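Local coordinates for putative preprotein translocase, SecG subunit (Thermus thermophilus, PDB 5AWW) that probably takes part in an early step of protein export as a small membrane subunit of the Sec preprotein translocase, at residues 11-15 with 62-67. Residues are numbered along the deposited sequence; the frame is centred on the assembly and turned at random.
Sequences FYLGV and VFAALA
Y12 reaches from helix 3-25 across to helix 50-72 and lays its ring beside that of F63. The two planes are tilted by only 19° but slid apart, with ring centroids 5.2 Å from each other, so the overlap is slight and the meeting is confined to CE1, CZ and OH of Y12 and CD1, CE1 and CZ of F63; CZ of Y12 lies 3.4 Å from CE1 of F63. With CG anti to the backbone N (chi1 -168°), the tyrosine ring is carried toward helix 50-72, although its CB does not itself point there. Its phenol oxygen hydrogen-bonds to a polar side chain of another protein chain, which satisfies the hydroxyl of this buried residue.

The other contacts bring aliphatic groups against the Y12 ring and against one another. CB of L66 comes in at the edge of the Y12 ring, close to its plane, 3.6 Å from CD1 of Y12, while the methyl of A67 is small enough to leave room for the far end of the tyrosine. V15, whose CB points at the partner helix, divides its two methyls: CG1 rests 3.8 Å from CB of F63, and CG2 lies 4.0 Å from CG1 of V62 and near CD1 of L66. That same leucine methyl also lies against the backbone of F11 and Y12.

The segments run nearly antiparallel, at 151°, their axes 9.8 Å apart at closest approach, as in a hairpin of two helices predicted to span the membrane. A bound monoolein lies near V62, and another protein chain packs on Y12 and F63. Cohesion between these two segments thus rests on apolar contact, while the tyrosine hydroxyl is directed to a neighbouring protein.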
loop_
_atom_site.group_PDB
_atom_site.type_symbol
_atom_site.label_atom_id
_atom_site.label_comp_id
_atom_site.label_asym_id
_atom_site.label_seq_id
_atom_site.Cartn_x
_atom_site.Cartn_y
_atom_site.Cartn_z
ATOM N N PHE C 11 -32.104 -2.324 -11.078
ATOM C CA PHE C 11 -31.868 -2.507 -9.651
ATOM C C PHE C 11 -30.376 -2.519 -9.346
ATOM O O PHE C 11 -29.935 -1.927 -8.365
ATOM C CB PHE C 11 -32.525 -3.792 -9.153
ATOM C CG PHE C 11 -33.805 -3.560 -8.407
ATOM C CD1 PHE C 11 -35.018 -3.543 -9.073
ATOM C CD2 PHE C 11 -33.793 -3.341 -7.039
ATOM C CE1 PHE C 11 -36.196 -3.322 -8.387
ATOM C CE2 PHE C 11 -34.967 -3.120 -6.349
ATOM C CZ PHE C 11 -36.168 -3.110 -7.023
ATOM N N TYR C 12 -29.610 -3.189 -10.200
ATOM C CA TYR C 12 -28.153 -3.245 -10.081
ATOM C C TYR C 12 -27.537 -1.847 -10.112
ATOM O O TYR C 12 -26.749 -1.476 -9.238
ATOM C CB TYR C 12 -27.587 -4.107 -11.211
ATOM C CG TYR C 12 -26.137 -4.498 -11.069
ATOM C CD1 TYR C 12 -25.719 -5.324 -10.035
ATOM C CD2 TYR C 12 -25.192 -4.071 -11.991
ATOM C CE1 TYR C 12 -24.392 -5.695 -9.910
ATOM C CE2 TYR C 12 -23.865 -4.438 -11.877
ATOM C CZ TYR C 12 -23.470 -5.250 -10.835
ATOM O OH TYR C 12 -22.152 -5.616 -10.717
ATOM N N LEU C 13 -27.919 -1.079 -11.128
ATOM C CA LEU C 13 -27.475 0.300 -11.295
ATOM C C LEU C 13 -27.868 1.172 -10.106
ATOM O O LEU C 13 -27.057 1.951 -9.605
ATOM C CB LEU C 13 -28.056 0.883 -12.588
ATOM C CG LEU C 13 -27.868 2.377 -12.850
ATOM C CD1 LEU C 13 -26.394 2.726 -12.969
ATOM C CD2 LEU C 13 -28.624 2.785 -14.104
ATOM N N GLY C 14 -29.114 1.033 -9.664
ATOM C CA GLY C 14 -29.622 1.805 -8.544
ATOM C C GLY C 14 -28.868 1.527 -7.258
ATOM O O GLY C 14 -28.485 2.451 -6.542
ATOM N N VAL C 15 -28.655 0.247 -6.967
ATOM C CA VAL C 15 -27.899 -0.159 -5.792
ATOM C C VAL C 15 -26.477 0.376 -5.891
ATOM O O VAL C 15 -25.911 0.844 -4.903
ATOM C CB VAL C 15 -27.874 -1.699 -5.629
ATOM C CG1 VAL C 15 -26.868 -2.113 -4.558
ATOM C CG2 VAL C 15 -29.261 -2.221 -5.284
ATOM N N VAL C 62 -26.198 -7.060 -1.192
ATOM C CA VAL C 62 -27.197 -7.029 -2.255
ATOM C C VAL C 62 -26.539 -6.827 -3.615
ATOM O O VAL C 62 -26.894 -7.490 -4.586
ATOM C CB VAL C 62 -28.246 -5.918 -2.019
ATOM C CG1 VAL C 62 -29.093 -5.701 -3.263
ATOM C CG2 VAL C 62 -29.121 -6.261 -0.829
ATOM N N PHE C 63 -25.576 -5.913 -3.676
ATOM C CA PHE C 63 -24.844 -5.652 -4.912
ATOM C C PHE C 63 -24.085 -6.892 -5.384
ATOM O O PHE C 63 -24.108 -7.237 -6.571
ATOM C CB PHE C 63 -23.880 -4.480 -4.719
ATOM C CG PHE C 63 -22.791 -4.416 -5.748
ATOM C CD1 PHE C 63 -23.061 -3.991 -7.038
ATOM C CD2 PHE C 63 -21.492 -4.780 -5.423
ATOM C CE1 PHE C 63 -22.061 -3.935 -7.986
ATOM C CE2 PHE C 63 -20.485 -4.726 -6.365
ATOM C CZ PHE C 63 -20.768 -4.302 -7.648
ATOM N N ALA C 64 -23.415 -7.558 -4.447
ATOM C CA ALA C 64 -22.689 -8.786 -4.755
ATOM C C ALA C 64 -23.633 -9.863 -5.290
ATOM O O ALA C 64 -23.373 -10.489 -6.325
ATOM C CB ALA C 64 -21.964 -9.285 -3.519
ATOM N N ALA C 65 -24.736 -10.062 -4.574
ATOM C CA ALA C 65 -25.727 -11.062 -4.938
ATOM C C ALA C 65 -26.339 -10.757 -6.301
ATOM O O ALA C 65 -26.684 -11.670 -7.046
ATOM C CB ALA C 65 -26.810 -11.145 -3.874
ATOM N N LEU C 66 -26.473 -9.473 -6.621
ATOM C CA LEU C 66 -27.011 -9.060 -7.911
ATOM C C LEU C 66 -25.986 -9.294 -9.014
ATOM O O LEU C 66 -26.351 -9.572 -10.157
ATOM C CB LEU C 66 -27.435 -7.588 -7.885
ATOM C CG LEU C 66 -28.776 -7.253 -7.223
ATOM C CD1 LEU C 66 -29.040 -5.754 -7.254
ATOM C CD2 LEU C 66 -29.914 -8.011 -7.890
ATOM N N ALA C 67 -24.705 -9.181 -8.674
ATOM C CA ALA C 67 -23.649 -9.499 -9.630
ATOM C C ALA C 67 -23.689 -10.988 -9.948
ATOM O O ALA C 67 -23.543 -11.398 -11.107
ATOM C CB ALA C 67 -22.288 -9.101 -9.089
#